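Local atomic coordinates of phosphoribosylaminoimidazole-succinocarboxamide synthase (Pyrococcus horikoshii, PDB entry 4O7V), a protein that catalyses the ATP-dependent joining of L-aspartate to the carboxylate of an aminoimidazole ribonucleotide, forming SAICAR in de novo purine biosynthesis. Residues Val90-Val95 against Ile152-Asn157; Phe174-Gly179 against Asp190-Asp195. All coordinates share one frame; numbering follows the deposited sequence.

Contact 1 of 2, residues Val90-Val95 against Ile152-Asn157. With UDP (uridine-5'-diphosphate), chain B; U5P (uridine-5'-monophosphate), chain D.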
# COMPACT_ATOMS: atom_id res chain seq x y z
N VAL A 90 2.39 -2.10 11.95
CA VAL A 90 3.50 -1.37 11.34
C VAL A 90 4.66 -2.33 11.13
O VAL A 90 5.30 -2.77 12.09
CB VAL A 90 3.94 -0.19 12.23
CG1 VAL A 90 5.07 0.61 11.57
CG2 VAL A 90 2.75 0.73 12.51
N VAL A 91 4.92 -2.68 9.87
CA VAL A 91 5.93 -3.66 9.53
C VAL A 91 7.22 -2.99 9.01
O VAL A 91 7.18 -2.16 8.10
CB VAL A 91 5.39 -4.69 8.49
CG1 VAL A 91 6.51 -5.60 8.01
CG2 VAL A 91 4.24 -5.50 9.08
N VAL A 92 8.35 -3.35 9.60
CA VAL A 92 9.65 -2.86 9.15
C VAL A 92 10.40 -4.05 8.55
O VAL A 92 10.41 -5.13 9.13
CB VAL A 92 10.45 -2.25 10.32
CG1 VAL A 92 11.70 -1.55 9.81
CG2 VAL A 92 9.60 -1.27 11.12
N ARG A 93 11.01 -3.87 7.38
CA ARG A 93 11.66 -4.97 6.66
C ARG A 93 13.09 -4.59 6.27
O ARG A 93 13.32 -3.52 5.70
CB ARG A 93 10.82 -5.36 5.43
CG ARG A 93 9.31 -5.13 5.62
CD ARG A 93 8.45 -5.71 4.51
NE ARG A 93 8.43 -7.16 4.60
CZ ARG A 93 7.35 -7.93 4.72
NH1 ARG A 93 6.11 -7.44 4.72
NH2 ARG A 93 7.54 -9.24 4.83
N ASN A 94 14.05 -5.47 6.60
CA ASN A 94 15.47 -5.29 6.25
C ASN A 94 15.92 -6.23 5.15
O ASN A 94 16.79 -5.89 4.34
CB ASN A 94 16.35 -5.52 7.48
CG ASN A 94 16.03 -4.55 8.59
OD1 ASN A 94 15.99 -3.34 8.37
ND2 ASN A 94 15.78 -5.08 9.79
N VAL A 95 15.32 -7.43 5.16
CA VAL A 95 15.64 -8.51 4.25
C VAL A 95 14.32 -9.01 3.67
O VAL A 95 13.32 -9.13 4.39
CB VAL A 95 16.36 -9.66 5.00
CG1 VAL A 95 16.47 -10.91 4.14
CG2 VAL A 95 17.74 -9.21 5.47
N ILE A 152 9.63 6.26 15.02
CA ILE A 152 9.85 5.30 16.11
C ILE A 152 10.18 3.88 15.59
O ILE A 152 11.20 3.30 15.98
CB ILE A 152 8.66 5.25 17.09
CG1 ILE A 152 8.44 6.62 17.75
CG2 ILE A 152 8.88 4.19 18.15
CD1 ILE A 152 7.01 6.86 18.21
N ALA A 153 9.35 3.34 14.70
CA ALA A 153 9.58 2.00 14.13
C ALA A 153 11.00 1.83 13.57
O ALA A 153 11.66 0.81 13.81
CB ALA A 153 8.54 1.69 13.04
N LEU A 154 11.47 2.84 12.84
CA LEU A 154 12.79 2.83 12.22
C LEU A 154 13.91 2.87 13.27
O LEU A 154 14.96 2.23 13.08
CB LEU A 154 12.93 4.01 11.26
CG LEU A 154 12.21 3.85 9.92
CD1 LEU A 154 12.33 5.14 9.10
CD2 LEU A 154 12.75 2.65 9.15
N LYS A 155 13.67 3.61 14.35
CA LYS A 155 14.62 3.66 15.47
C LYS A 155 14.62 2.32 16.22
O LYS A 155 15.70 1.75 16.50
CB LYS A 155 14.31 4.85 16.41
CG LYS A 155 15.13 4.88 17.69
CD LYS A 155 15.00 6.19 18.46
CE LYS A 155 15.65 6.04 19.84
NZ LYS A 155 15.79 7.31 20.61
N VAL A 156 13.43 1.80 16.52
CA VAL A 156 13.27 0.44 17.07
C VAL A 156 14.04 -0.59 16.22
O VAL A 156 14.75 -1.44 16.76
CB VAL A 156 11.78 0.04 17.17
CG1 VAL A 156 11.64 -1.44 17.54
CG2 VAL A 156 11.02 0.92 18.17
N ASN A 157 13.90 -0.50 14.89
CA ASN A 157 14.63 -1.35 13.94
C ASN A 157 16.14 -1.31 14.17
O ASN A 157 16.76 -2.36 14.31
CB ASN A 157 14.30 -0.93 12.51
CG ASN A 157 14.91 -1.84 11.46
OD1 ASN A 157 14.91 -3.07 11.60
ND2 ASN A 157 15.40 -1.23 10.37
N1 UDP B . 3.43 -10.25 11.21
C2 UDP B . 2.72 -10.31 12.44
N3 UDP B . 1.39 -10.37 12.44
C4 UDP B . 0.71 -10.37 11.29
C5 UDP B . 1.37 -10.31 10.07
C6 UDP B . 2.76 -10.25 10.05
O2 UDP B . 3.35 -10.31 13.52
O4 UDP B . -0.54 -10.43 11.32
C1' UDP B . 4.88 -10.18 11.22
C2' UDP B . 5.47 -11.44 10.61
O2' UDP B . 5.85 -12.37 11.63
C3' UDP B . 6.70 -10.93 9.90
C4' UDP B . 6.40 -9.48 9.56
O4' UDP B . 5.33 -9.08 10.41
O3' UDP B . 7.79 -10.95 10.83
C5' UDP B . 6.00 -9.31 8.10
O5' UDP B . 5.12 -10.36 7.71
PA UDP B . 4.64 -10.54 6.19
O1A UDP B . 4.10 -9.22 5.68
O2A UDP B . 5.73 -11.20 5.41
O3A UDP B . 3.40 -11.56 6.35
PB UDP B . 3.55 -13.14 6.65
O1B UDP B . 2.11 -13.59 6.64
O2B UDP B . 4.40 -13.68 5.53
O3B UDP B . 4.21 -13.25 8.00
N1 U5P D . 3.45 -10.02 11.23
C2 U5P D . 2.79 -10.20 12.47
N3 U5P D . 1.46 -10.14 12.54
C4 U5P D . 0.74 -9.90 11.44
C5 U5P D . 1.35 -9.72 10.20
C6 U5P D . 2.74 -9.78 10.12
O2 U5P D . 3.45 -10.41 13.50
O4 U5P D . -0.51 -9.85 11.53
C1' U5P D . 4.91 -10.08 11.17
C2' U5P D . 5.41 -11.38 10.58
O2' U5P D . 5.74 -12.32 11.60
C3' U5P D . 6.67 -10.95 9.87
C4' U5P D . 6.44 -9.49 9.49
O3' U5P D . 7.75 -10.98 10.81
O4' U5P D . 5.38 -9.03 10.33
C5' U5P D . 6.06 -9.32 8.02
O5' U5P D . 4.95 -10.16 7.72
P U5P D . 4.54 -10.49 6.20
O1P U5P D . 5.84 -10.88 5.55
O2P U5P D . 3.54 -11.61 6.36
O3P U5P D . 3.96 -9.21 5.65

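Contact 2 of 2, residues Phe174-Gly179 against Asp190-Asp195. With ADP (adenosine-5'-diphosphate), chain C; U5P (uridine-5'-monophosphate), chain D.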
# COMPACT_ATOMS: atom_id res chain seq x y z
N PHE A 174 9.79 -7.34 11.08
CA PHE A 174 9.03 -7.45 12.32
C PHE A 174 7.82 -6.53 12.28
O PHE A 174 7.78 -5.60 11.49
CB PHE A 174 9.91 -7.15 13.56
CG PHE A 174 10.47 -5.75 13.59
CD1 PHE A 174 9.84 -4.76 14.35
CD2 PHE A 174 11.63 -5.43 12.90
CE1 PHE A 174 10.36 -3.46 14.39
CE2 PHE A 174 12.15 -4.14 12.94
CZ PHE A 174 11.51 -3.15 13.68
N LYS A 175 6.84 -6.81 13.13
CA LYS A 175 5.63 -6.02 13.19
C LYS A 175 5.51 -5.33 14.55
O LYS A 175 5.71 -5.94 15.60
CB LYS A 175 4.40 -6.89 12.92
CG LYS A 175 3.08 -6.14 13.11
CD LYS A 175 2.05 -7.00 13.85
CE LYS A 175 2.22 -6.92 15.35
NZ LYS A 175 1.24 -7.74 16.11
N LEU A 176 5.14 -4.05 14.52
CA LEU A 176 4.83 -3.30 15.73
C LEU A 176 3.39 -2.75 15.74
O LEU A 176 2.75 -2.58 14.69
CB LEU A 176 5.80 -2.13 15.90
CG LEU A 176 7.30 -2.41 15.88
CD1 LEU A 176 8.04 -1.08 15.91
CD2 LEU A 176 7.72 -3.30 17.03
N GLU A 177 2.91 -2.47 16.95
CA GLU A 177 1.64 -1.77 17.15
C GLU A 177 1.84 -0.63 18.11
O GLU A 177 2.76 -0.65 18.94
CB GLU A 177 0.58 -2.74 17.65
CG GLU A 177 0.22 -3.83 16.64
CD GLU A 177 -0.92 -4.72 17.09
OE1 GLU A 177 -1.79 -4.28 17.87
OE2 GLU A 177 -0.95 -5.88 16.66
N PHE A 178 0.98 0.38 18.01
CA PHE A 178 1.12 1.60 18.79
C PHE A 178 -0.23 2.07 19.30
O PHE A 178 -1.27 1.78 18.71
CB PHE A 178 1.71 2.73 17.94
CG PHE A 178 3.10 2.48 17.45
CD1 PHE A 178 4.20 2.97 18.16
CD2 PHE A 178 3.31 1.78 16.26
CE1 PHE A 178 5.49 2.76 17.70
CE2 PHE A 178 4.60 1.55 15.80
CZ PHE A 178 5.69 2.04 16.52
N GLY A 179 -0.19 2.84 20.38
CA GLY A 179 -1.35 3.55 20.85
C GLY A 179 -0.96 4.92 21.37
O GLY A 179 0.22 5.29 21.42
N ASP A 190 1.47 -3.74 22.24
CA ASP A 190 1.44 -5.16 21.91
C ASP A 190 2.71 -5.89 22.39
O ASP A 190 3.15 -5.69 23.53
CB ASP A 190 1.22 -5.34 20.41
CG ASP A 190 0.62 -6.69 20.06
OD1 ASP A 190 1.24 -7.42 19.28
OD2 ASP A 190 -0.46 -7.03 20.59
N GLU A 191 3.31 -6.70 21.51
CA GLU A 191 4.38 -7.60 21.88
C GLU A 191 5.56 -7.47 20.92
O GLU A 191 5.42 -6.94 19.82
CB GLU A 191 3.88 -9.06 21.88
CG GLU A 191 3.68 -9.66 20.49
CD GLU A 191 3.27 -11.13 20.49
OE1 GLU A 191 4.11 -12.01 20.81
OE2 GLU A 191 2.10 -11.42 20.14
N ILE A 192 6.72 -7.98 21.35
CA ILE A 192 7.85 -8.19 20.45
C ILE A 192 8.44 -9.56 20.76
O ILE A 192 9.01 -9.77 21.83
CB ILE A 192 8.96 -7.11 20.56
CG1 ILE A 192 8.37 -5.70 20.48
CG2 ILE A 192 9.99 -7.30 19.47
CD1 ILE A 192 9.41 -4.60 20.51
N SER A 193 8.30 -10.49 19.82
CA SER A 193 8.60 -11.88 20.09
C SER A 193 8.89 -12.62 18.80
O SER A 193 8.73 -12.06 17.72
CB SER A 193 7.41 -12.52 20.82
OG SER A 193 6.33 -12.75 19.93
N PRO A 194 9.32 -13.89 18.89
CA PRO A 194 9.52 -14.67 17.67
C PRO A 194 8.23 -14.91 16.87
O PRO A 194 8.30 -15.38 15.74
CB PRO A 194 10.09 -16.00 18.20
CG PRO A 194 10.66 -15.67 19.53
CD PRO A 194 9.72 -14.63 20.09
N ASP A 195 7.07 -14.60 17.48
CA ASP A 195 5.78 -14.60 16.78
C ASP A 195 5.65 -13.42 15.82
O ASP A 195 5.03 -13.53 14.76
CB ASP A 195 4.61 -14.53 17.76
CG ASP A 195 4.14 -15.89 18.26
OD1 ASP A 195 2.97 -15.99 18.70
OD2 ASP A 195 4.92 -16.86 18.20
PB ADP C . -2.59 -8.70 18.10
O1B ADP C . -1.54 -9.55 17.43
O2B ADP C . -3.29 -7.70 17.20
O3B ADP C . -2.15 -8.11 19.41
PA ADP C . -4.34 -10.11 19.93
O1A ADP C . -5.83 -10.31 19.74
O2A ADP C . -3.48 -11.19 20.55
O3A ADP C . -3.75 -9.78 18.46
O5' ADP C . -4.09 -8.76 20.79
C5' ADP C . -4.95 -8.32 21.84
C4' ADP C . -5.37 -6.87 21.61
O4' ADP C . -4.80 -6.01 22.61
C3' ADP C . -4.92 -6.33 20.26
O3' ADP C . -6.05 -5.76 19.60
C2' ADP C . -3.88 -5.27 20.59
O2' ADP C . -3.88 -4.17 19.68
C1' ADP C . -4.31 -4.82 21.98
N9 ADP C . -3.23 -4.16 22.78
C8 ADP C . -1.91 -4.46 22.81
N7 ADP C . -1.25 -3.63 23.66
C5 ADP C . -2.15 -2.77 24.19
C6 ADP C . -2.16 -1.63 25.16
N6 ADP C . -1.03 -1.21 25.77
N1 ADP C . -3.33 -1.01 25.42
C2 ADP C . -4.49 -1.39 24.84
N3 ADP C . -4.55 -2.41 23.97
C4 ADP C . -3.45 -3.13 23.60
N1 U5P D . 3.45 -10.02 11.23
C2 U5P D . 2.79 -10.20 12.47
N3 U5P D . 1.46 -10.14 12.54
C4 U5P D . 0.74 -9.90 11.44
C5 U5P D . 1.35 -9.72 10.20
C6 U5P D . 2.74 -9.78 10.12
O2 U5P D . 3.45 -10.41 13.50
O4 U5P D . -0.51 -9.85 11.53
C1' U5P D . 4.91 -10.08 11.17
C2' U5P D . 5.41 -11.38 10.58
O2' U5P D . 5.74 -12.32 11.60
C3' U5P D . 6.67 -10.95 9.87
C4' U5P D . 6.44 -9.49 9.49
O3' U5P D . 7.75 -10.98 10.81
O4' U5P D . 5.38 -9.03 10.33
C5' U5P D . 6.06 -9.32 8.02
O5' U5P D . 4.95 -10.16 7.72
P U5P D . 4.54 -10.49 6.20
O1P U5P D . 5.84 -10.88 5.55
O2P U5P D . 3.54 -11.61 6.36
O3P U5P D . 3.96 -9.21 5.65
O HOH W 1 4.80 -3.81 19.04

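Contact 1 of 2, residues Val90-Val95 against Ile152-Asn157
Asn94 ND2 is gripped twice: it donates to Asn157 OD1 at 2.8 Å and also to the backbone oxygen of Leu171. The Asn157 amide returns the bond, its ND2 lying 3.0 Å from Asn94 OD1, so the two side chains, arriving from opposite directions, form a closed amide pair. Three observations support this reading: the amide planes are only 14° apart, each donor approaches in the partner's carbonyl plane on a lone pair, and each acceptor lies close to the donor's own amide plane. Both rotations are therefore fixed, and the polar ends of two buried residues satisfy each other.

Beneath the pair, Val92 fits its two methyls to different targets. CG1, anti to the backbone N (chi1 -171°), stands over the Asn157 amide with its nearest approach of 3.6 Å to Asn157 CG. CG2 packs one helical turn earlier, 3.7 Å from Ala153 CB. The same alanine methyl receives Val90 CG1 at 3.9 Å, so one small residue accommodates two valines. That fit is consistent with an axis separation of 9.1 Å between strand 90-93 and helix 152-157, which cross at -43°. Leu154, at the margin, also packs on Tyr134 of the second subunit.

The alternate residues Val91 and Arg93 point away from the helix. Arg93 presents two nitrogens to the UDP alpha-phosphate, NH1 to O1A at 2.9 Å and NH2 to O2A at 2.7 Å; U5P is modelled over the same place. Glu118 forms a salt bridge with Arg93 NH1, and Ser99, Arg198 and Arg214 also hydrogen-bond the nucleotide. The arrangement is that of a helix packed on one face of an antiparallel sheet whose other face lines a nucleotide pocket, probably the one used by the ribonucleotide substrate.

Contact 2 of 2, residues Phe174-Gly179 against Asp190-Asp195
Lys175 NZ bridges two acids, forming salt bridges with Asp190 OD1 across the contact at 3.2 Å and with Glu177 OE2, two residues on, at 2.9 Å. The lysine chain is not fully extended: CG is anti to the backbone N (chi1 174°), but bends at chi2 and chi3 (84°) bring the ammonium round to both carboxylates. It reaches Asp190 OD1 from above that carboxylate's plane, and Glu177 OE2 on the anti side, tilted out of its plane. Along the way its CD passes 3.5 Å from U5P N3, so the aliphatic part borders the uracil.

Glu177 and Asp190 lie stacked, their carboxylate planes 7° apart and Glu177 OE2 3.7 Å from Asp190 OD1. Such close like charges are probably tolerated because Lys175 is shared between them and Lys13 makes a salt bridge with Asp190 OD2. A leucine in place of Lys175 would remove the ammonium and would probably leave the two facing carboxylates without their common counter-charge. Glu177, extended beyond CG, carries OE1 to ADP O2', which donates to it over 2.8 Å, while the backbone Asp190 N donates to ADP N7 at 3.1 Å. Ribose and adenine are thus held by 174-179 and 190-195 respectively.

An apolar contact lies farther along, where the side chains of Leu176 and Ile192 meet at an oblique angle, CD2 of Leu176 4.1 Å from CD1 of Ile192. One water links the backbones, accepting from Glu177 N and donating to Glu191 O. Beyond it, Ser193 OG donates to Glu191 OE1 and accepts from Asp195 N, the latter bond closing an ST turn.

Segment 174-179 pairs with strand 84-93 in the antiparallel sheet, and its Phe174 and Phe178 pack on helix 143-165. Segment 190-195 connects strands 186-188 and 197-201, and Glu191, Ile192, Pro194 and Asp195 rest on helix 45-62.

How the contacts relate
Contact 1 closes before contact 2 opens along the chain, yet their centres lie only about 11 Å apart because strands 84-93 and 169-180 are antiparallel neighbours in one sheet. Backbone pairing joins them directly: Val90 O lies 2.7 Å from Leu176 N, and Val92 N lies 3.0 Å from Phe174 O, both probable hydrogen bonds. Helix 143-165, which supplies segment 152-157, precedes strand 169-180 in sequence and covers the same sheet, where Phe174 packs against Asn157. U5P touches both contacts, whereas the bonds to ADP come from contact 2. The shared sheet thus sets the uridine nucleotide beside ADP, consistent with a ligase that brings its ribonucleotide substrate close to ATP.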